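Local coordinates for protein chitinase A (Cycas revoluta, PDB 4MNK) that probably hydrolyses chitin as a class V plant chitinase of glycosyl hydrolase family 18, and holds N-acetylglucosamine sugars in its cleft, at residues A[159-163]-A[164-168]; A[174-177]-A[178-182]; A[308-311]-A[312-316]. One frame throughout, in Å; residues are numbered along the deposited sequence. Where two conformers were deposited one is given.

Contact 1: A[159-163]-A[164-168]. With NAG (2-acetamido-2-deoxy-beta-D-glucopyranose), chain C.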
# COMPACT_ATOMS: atom_id res chain seq x y z
N ALA A 159 4.02 -4.78 3.61
CA ALA A 159 3.79 -4.52 2.21
C ALA A 159 4.57 -5.54 1.39
O ALA A 159 5.72 -5.86 1.70
CB ALA A 159 4.25 -3.11 1.86
N VAL A 160 3.93 -6.06 0.35
CA VAL A 160 4.60 -6.95 -0.59
C VAL A 160 4.43 -6.46 -2.02
O VAL A 160 3.43 -5.82 -2.37
CB VAL A 160 4.17 -8.44 -0.46
CG1 VAL A 160 4.48 -8.99 0.93
CG2 VAL A 160 2.69 -8.63 -0.79
N TYR A 161 5.43 -6.76 -2.84
CA TYR A 161 5.38 -6.58 -4.29
C TYR A 161 4.13 -7.28 -4.83
O TYR A 161 3.59 -8.18 -4.19
CB TYR A 161 6.65 -7.20 -4.88
CG TYR A 161 6.93 -6.92 -6.34
CD1 TYR A 161 7.07 -7.98 -7.24
CD2 TYR A 161 7.08 -5.62 -6.82
CE1 TYR A 161 7.35 -7.74 -8.58
CE2 TYR A 161 7.35 -5.38 -8.16
CZ TYR A 161 7.48 -6.44 -9.03
OH TYR A 161 7.75 -6.23 -10.36
N PHE A 162 3.68 -6.86 -6.01
CA PHE A 162 2.46 -7.42 -6.59
C PHE A 162 2.56 -8.93 -6.83
O PHE A 162 1.54 -9.63 -6.86
CB PHE A 162 2.07 -6.69 -7.89
CG PHE A 162 2.66 -7.29 -9.14
CD1 PHE A 162 3.97 -7.01 -9.52
CD2 PHE A 162 1.88 -8.10 -9.96
CE1 PHE A 162 4.51 -7.56 -10.68
CE2 PHE A 162 2.41 -8.65 -11.12
CZ PHE A 162 3.73 -8.38 -11.49
N HIS A 163 3.79 -9.41 -6.99
CA HIS A 163 4.08 -10.79 -7.36
C HIS A 163 4.88 -11.47 -6.25
O HIS A 163 5.66 -10.82 -5.55
CB HIS A 163 4.88 -10.80 -8.66
CG HIS A 163 4.80 -12.08 -9.42
ND1 HIS A 163 5.51 -13.21 -9.07
CD2 HIS A 163 4.12 -12.40 -10.55
CE1 HIS A 163 5.26 -14.17 -9.94
NE2 HIS A 163 4.42 -13.71 -10.84
N GLN A 164 4.70 -12.78 -6.12
CA GLN A 164 5.40 -13.57 -5.11
C GLN A 164 6.90 -13.71 -5.41
O GLN A 164 7.70 -13.91 -4.50
CB GLN A 164 4.72 -14.94 -4.98
CG GLN A 164 5.23 -15.83 -3.84
CD GLN A 164 6.27 -16.85 -4.29
OE1 GLN A 164 6.37 -17.18 -5.47
NE2 GLN A 164 7.05 -17.35 -3.34
N LYS A 165 7.26 -13.58 -6.69
CA LYS A 165 8.66 -13.67 -7.11
C LYS A 165 9.28 -12.28 -7.25
O LYS A 165 8.67 -11.37 -7.82
CB LYS A 165 8.78 -14.40 -8.46
CG LYS A 165 8.14 -15.78 -8.51
CD LYS A 165 9.01 -16.85 -7.87
CE LYS A 165 8.37 -18.22 -8.02
NZ LYS A 165 9.25 -19.30 -7.51
N LEU A 166 10.49 -12.13 -6.72
CA LEU A 166 11.27 -10.92 -6.92
C LEU A 166 12.46 -11.27 -7.81
O LEU A 166 13.46 -11.79 -7.33
CB LEU A 166 11.76 -10.37 -5.57
CG LEU A 166 10.72 -9.93 -4.54
CD1 LEU A 166 11.33 -9.77 -3.16
CD2 LEU A 166 10.03 -8.64 -4.98
N PHE A 167 12.37 -11.01 -9.12
CA PHE A 167 11.20 -10.45 -9.80
C PHE A 167 10.76 -11.45 -10.89
O PHE A 167 11.55 -12.31 -11.27
CB PHE A 167 11.58 -9.07 -10.36
CG PHE A 167 11.89 -8.06 -9.29
CD1 PHE A 167 13.19 -7.93 -8.80
CD2 PHE A 167 10.89 -7.26 -8.75
CE1 PHE A 167 13.48 -7.01 -7.79
CE2 PHE A 167 11.17 -6.34 -7.74
CZ PHE A 167 12.47 -6.21 -7.26
N PRO A 168 9.51 -11.34 -11.39
CA PRO A 168 8.98 -12.35 -12.32
C PRO A 168 9.78 -12.54 -13.62
O PRO A 168 9.76 -13.65 -14.17
CB PRO A 168 7.57 -11.83 -12.63
CG PRO A 168 7.57 -10.40 -12.23
CD PRO A 168 8.49 -10.32 -11.06
C1 NAG C . 8.53 -0.80 -12.84
C2 NAG C . 7.87 -0.92 -11.46
C3 NAG C . 7.47 0.45 -10.89
C4 NAG C . 8.59 1.48 -11.02
C5 NAG C . 9.21 1.44 -12.43
C6 NAG C . 10.41 2.38 -12.55
C7 NAG C . 6.77 -3.10 -11.26
C8 NAG C . 5.48 -3.86 -11.36
N2 NAG C . 6.71 -1.79 -11.51
O3 NAG C . 7.11 0.29 -9.54
O4 NAG C . 8.07 2.77 -10.76
O5 NAG C . 9.60 0.12 -12.79
O6 NAG C . 11.46 1.96 -11.70
O7 NAG C . 7.81 -3.68 -10.97

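Contact 2: A[174-177]-A[178-182]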
# COMPACT_ATOMS: atom_id res chain seq x y z
N GLU A 174 12.22 -14.81 -3.52
CA GLU A 174 10.76 -14.83 -3.50
C GLU A 174 10.27 -14.76 -2.07
O GLU A 174 11.00 -15.10 -1.14
CB GLU A 174 10.22 -16.08 -4.20
CG GLU A 174 10.58 -17.41 -3.54
CD GLU A 174 10.24 -18.59 -4.41
OE1 GLU A 174 10.97 -18.83 -5.40
OE2 GLU A 174 9.24 -19.28 -4.12
N TYR A 175 9.03 -14.31 -1.88
CA TYR A 175 8.45 -14.25 -0.55
C TYR A 175 8.16 -15.65 -0.02
O TYR A 175 7.51 -16.45 -0.70
CB TYR A 175 7.17 -13.41 -0.55
CG TYR A 175 7.39 -11.94 -0.82
CD1 TYR A 175 7.18 -11.41 -2.09
CD2 TYR A 175 7.80 -11.08 0.20
CE1 TYR A 175 7.38 -10.05 -2.35
CE2 TYR A 175 8.00 -9.72 -0.04
CZ TYR A 175 7.79 -9.21 -1.32
OH TYR A 175 7.97 -7.87 -1.57
N PRO A 176 8.66 -15.96 1.19
CA PRO A 176 8.40 -17.27 1.78
C PRO A 176 6.99 -17.30 2.39
O PRO A 176 6.78 -16.81 3.50
CB PRO A 176 9.49 -17.39 2.86
CG PRO A 176 9.82 -15.98 3.24
CD PRO A 176 9.56 -15.13 2.03
N VAL A 177 6.04 -17.85 1.64
CA VAL A 177 4.62 -17.68 1.99
C VAL A 177 4.18 -18.39 3.27
O VAL A 177 3.34 -17.86 4.00
CB VAL A 177 3.65 -18.00 0.81
CG1 VAL A 177 3.95 -17.11 -0.38
CG2 VAL A 177 3.71 -19.47 0.43
N GLN A 178 4.74 -19.57 3.54
CA GLN A 178 4.41 -20.30 4.76
C GLN A 178 4.93 -19.56 5.99
O GLN A 178 4.22 -19.41 6.98
CB GLN A 178 4.97 -21.72 4.70
CG GLN A 178 4.53 -22.61 5.85
CD GLN A 178 5.36 -23.87 5.93
OE1 GLN A 178 6.56 -23.83 6.20
NE2 GLN A 178 4.72 -25.01 5.69
N PHE A 179 6.17 -19.08 5.89
CA PHE A 179 6.78 -18.23 6.91
C PHE A 179 5.90 -17.01 7.20
O PHE A 179 5.59 -16.72 8.36
CB PHE A 179 8.17 -17.78 6.42
CG PHE A 179 8.83 -16.75 7.31
CD1 PHE A 179 9.74 -17.15 8.28
CD2 PHE A 179 8.57 -15.39 7.15
CE1 PHE A 179 10.36 -16.21 9.10
CE2 PHE A 179 9.18 -14.45 7.97
CZ PHE A 179 10.08 -14.86 8.94
N ILE A 180 5.50 -16.31 6.14
CA ILE A 180 4.68 -15.11 6.25
C ILE A 180 3.32 -15.41 6.88
O ILE A 180 2.87 -14.69 7.77
CB ILE A 180 4.51 -14.43 4.87
CG1 ILE A 180 5.83 -13.77 4.43
CG2 ILE A 180 3.39 -13.40 4.91
CD1 ILE A 180 5.85 -13.32 2.98
N ALA A 181 2.66 -16.48 6.42
CA ALA A 181 1.35 -16.86 6.95
C ALA A 181 1.39 -17.18 8.44
O ALA A 181 0.43 -16.92 9.17
CB ALA A 181 0.77 -18.02 6.16
N ALA A 182 2.50 -17.74 8.90
CA ALA A 182 2.65 -18.09 10.31
C ALA A 182 2.96 -16.87 11.18
O ALA A 182 2.48 -16.78 12.32
CB ALA A 182 3.72 -19.15 10.48

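Contact 3: A[308-311]-A[312-316]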
# COMPACT_ATOMS: atom_id res chain seq x y z
N GLN A 308 -16.30 2.26 -11.36
CA GLN A 308 -16.54 0.96 -11.98
C GLN A 308 -15.40 -0.03 -11.75
O GLN A 308 -15.63 -1.17 -11.36
CB GLN A 308 -16.83 1.11 -13.47
CG GLN A 308 -17.24 -0.19 -14.14
CD GLN A 308 -17.70 -0.00 -15.57
OE1 GLN A 308 -17.59 1.09 -16.14
NE2 GLN A 308 -18.22 -1.07 -16.16
N SER A 309 -14.16 0.40 -12.00
CA SER A 309 -13.03 -0.52 -11.86
C SER A 309 -12.80 -0.93 -10.41
O SER A 309 -12.43 -2.07 -10.16
CB SER A 309 -11.76 0.03 -12.51
OG SER A 309 -11.24 1.14 -11.81
N VAL A 310 -13.04 -0.03 -9.46
CA VAL A 310 -12.91 -0.37 -8.04
C VAL A 310 -13.94 -1.43 -7.64
O VAL A 310 -13.60 -2.41 -6.98
CB VAL A 310 -12.97 0.88 -7.13
CG1 VAL A 310 -13.12 0.48 -5.66
CG2 VAL A 310 -11.71 1.72 -7.31
N ALA A 311 -15.19 -1.24 -8.05
CA ALA A 311 -16.22 -2.24 -7.76
C ALA A 311 -15.83 -3.61 -8.33
O ALA A 311 -16.01 -4.63 -7.68
CB ALA A 311 -17.57 -1.80 -8.29
N LEU A 312 -15.29 -3.61 -9.54
CA LEU A 312 -14.87 -4.85 -10.18
C LEU A 312 -13.68 -5.49 -9.46
O LEU A 312 -13.65 -6.71 -9.28
CB LEU A 312 -14.58 -4.62 -11.66
CG LEU A 312 -15.81 -4.35 -12.53
CD1 LEU A 312 -15.40 -3.80 -13.88
CD2 LEU A 312 -16.69 -5.58 -12.69
N LYS A 313 -12.72 -4.67 -9.03
CA LYS A 313 -11.56 -5.18 -8.29
C LYS A 313 -11.94 -5.75 -6.93
O LYS A 313 -11.40 -6.77 -6.51
CB LYS A 313 -10.50 -4.08 -8.12
CG LYS A 313 -9.69 -3.82 -9.36
CD LYS A 313 -8.63 -2.78 -9.11
CE LYS A 313 -7.71 -2.70 -10.30
NZ LYS A 313 -6.61 -1.74 -10.05
N VAL A 314 -12.87 -5.09 -6.25
CA VAL A 314 -13.31 -5.54 -4.93
C VAL A 314 -14.11 -6.84 -5.04
O VAL A 314 -13.92 -7.75 -4.23
CB VAL A 314 -14.09 -4.43 -4.19
CG1 VAL A 314 -14.71 -4.95 -2.89
CG2 VAL A 314 -13.17 -3.26 -3.89
N GLN A 315 -14.96 -6.94 -6.06
CA GLN A 315 -15.68 -8.18 -6.32
C GLN A 315 -14.71 -9.30 -6.68
O GLN A 315 -14.87 -10.44 -6.24
CB GLN A 315 -16.73 -7.98 -7.41
CG GLN A 315 -17.69 -9.17 -7.59
CD GLN A 315 -18.44 -9.52 -6.32
OE1 GLN A 315 -18.80 -8.65 -5.52
NE2 GLN A 315 -18.70 -10.81 -6.13
N TYR A 316 -13.69 -8.98 -7.48
CA TYR A 316 -12.61 -9.91 -7.79
C TYR A 316 -11.97 -10.45 -6.51
O TYR A 316 -11.79 -11.66 -6.37
CB TYR A 316 -11.55 -9.27 -8.70
CG TYR A 316 -10.27 -10.06 -8.80
CD1 TYR A 316 -10.13 -11.09 -9.73
CD2 TYR A 316 -9.19 -9.80 -7.94
CE1 TYR A 316 -8.95 -11.83 -9.81
CE2 TYR A 316 -8.02 -10.54 -8.02
CZ TYR A 316 -7.90 -11.55 -8.95
OH TYR A 316 -6.74 -12.27 -9.02

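Contact 1: A[159-163]-A[164-168]
The edge of the F167 ring meets the face of Y161 in a T-shaped stack, the centroids 5.0 Å apart and the planes at 89°. CD2 of F167 makes the approach, 3.5 Å from Y161 CZ, so the phenol ring is covered near its hydroxyl end. L166 CD2 comes obliquely to the root of the same ring, 3.7 Å from Y161 CB, and P168 CD lies at the ring edge beside CE1. F162 CD1 lies over the opposite face, toward the rim. With CG anti to the backbone N (chi1 -170°), the tyrosine reaches out between these groups and its OH gives a 2.6 Å hydrogen bond to O7 of the N-acetylglucosamine. The F162 ring adds an apolar neighbour for the acetamide methyl, NAG C8. Tyrosine suits a pocket wall that needs both a flat apolar body and a polar end: a leucine here would probably leave the sugar O7 without this donor and the edge of F167 without a ring face to meet.

H163 makes the second set of contacts. Its ND1 accepts the backbone N-H of K165 at 3.0 Å, nearly straight (166°) and in the ring plane, which fixes the rotation of the imidazole. P168 CB sits over the middle of one face of that ring, a CH-pi contact nearly along the ring normal. The peptide bond before F167 is cis, part of the turn that brings F167 and P168 back to Y161 and H163. This turn leaves the C-terminal end of strand 155-161, a strand that pairs in parallel with 114-119 and 186-190 in the barrel; beyond it strand 165-166 pairs antiparallel with 173-174, and helix 217-227 packs against H163 and Q164.

Contact 2: A[174-177]-A[178-182]
I180 folds back over the N-terminus of helix 177-183, whose N-cap residue is P176. I180 CB lies 3.6 Å from P176 O. I180 CG1, placed beside its own backbone N (chi1 -72°), passes closer, 3.3 Å from P176 O. The chain then extends to I180 CD1, which touches Y175 CB at 3.8 Å, approaches the Y175 ring obliquely and nears P176 CD. A branched aliphatic chain suits this buried spot, where it fills the angle between the incoming loop and the first turn, with E158 of strand 155-161 and M229 also against it.

Proline is well placed just before the helix: an N-H here would have no helical carbonyl before it to bond, so lacking one costs nothing, and the carbonyl of P176 is still used. Alongside, P176 CB and F179 CB run the same way, 3.8 Å apart, and the phenyl continues onto V132 and V135 of helix 125-149. Y175 turns inward, its hydroxyl hydrogen-bonded to Y161 N. Two backbone bonds close the first turn. A181 N reaches V177 O at 2.9 Å, and I180 N gives its hydrogen to P176 O at 3.0 Å with an N-H...O angle of 162°.

Contact 3: A[308-311]-A[312-316]
With chi1 at 168° in V310 and 172° in V314, both valines hold CG1 anti to the backbone N and CG2 beside it. The two side chains consequently lie parallel, one turn apart, and V310 CG1 meets V314 CG2 at 4.1 Å. CG2 of V314 also rests 3.2 Å from V310 O, the carbonyl that accepts V314 N. Compact, branched valines suit this buried strip, where V314 packs on A342 and W346 of helix 337-346. A311, small enough to let that helix come near, faces I341 and T345.

L312 sets its CG where the valines have CG2, anti to the carbonyl carbon (chi1 -70°), and so runs back along the helix toward its start: CG lies 3.4 Å from Q308 O, and CD1 comes to 4.1 Å from Q308 CG. The glutamine chain is extended and points the same way, its aliphatic part giving the leucine an apolar neighbour while its amide goes on outward, as suits an exposed position. K313 also starts over a carbonyl, its CG 3.3 Å from S309 O, then stretches fully to carry NZ to A206 O and to a salt bridge with D305. That aspartate, just ahead of the helix, is also hydrogen-bonded to S309 OG, so one carboxylate joins two side chains one turn apart.

Beneath these side chains four successive i to i+4 bonds run from L312 N to Q308 O through Q315 N to A311 O, the shortest being K313 N to S309 O at 2.8 Å. This is regular alpha-helix with one face buried, helix 307-319 of the TIM-barrel domain, which leads into the parallel barrel strand 324-328.

In the fold
Contacts 1 and 2 are neighbours, their centres about 12 Å apart, and belong to one excursion between barrel strands 155-161 and 186-190. Q164 and K165 of the first are held by Y175 and E174 of the second, partly through a salt bridge. Contact 3 stands apart, its centre about 22 and 27 Å from theirs, on a helix late in the barrel. All three are partly buried, but contact 1 lies nearest the chain's centre and has no fully exposed touching residue, whereas contacts 2 and 3 include exposed helix positions. Chemistry follows place: aromatic rings and a sugar-binding hydroxyl at the cleft, proline and aliphatic groups at a helix start, and regular backbone bonds with valines in mid-helix.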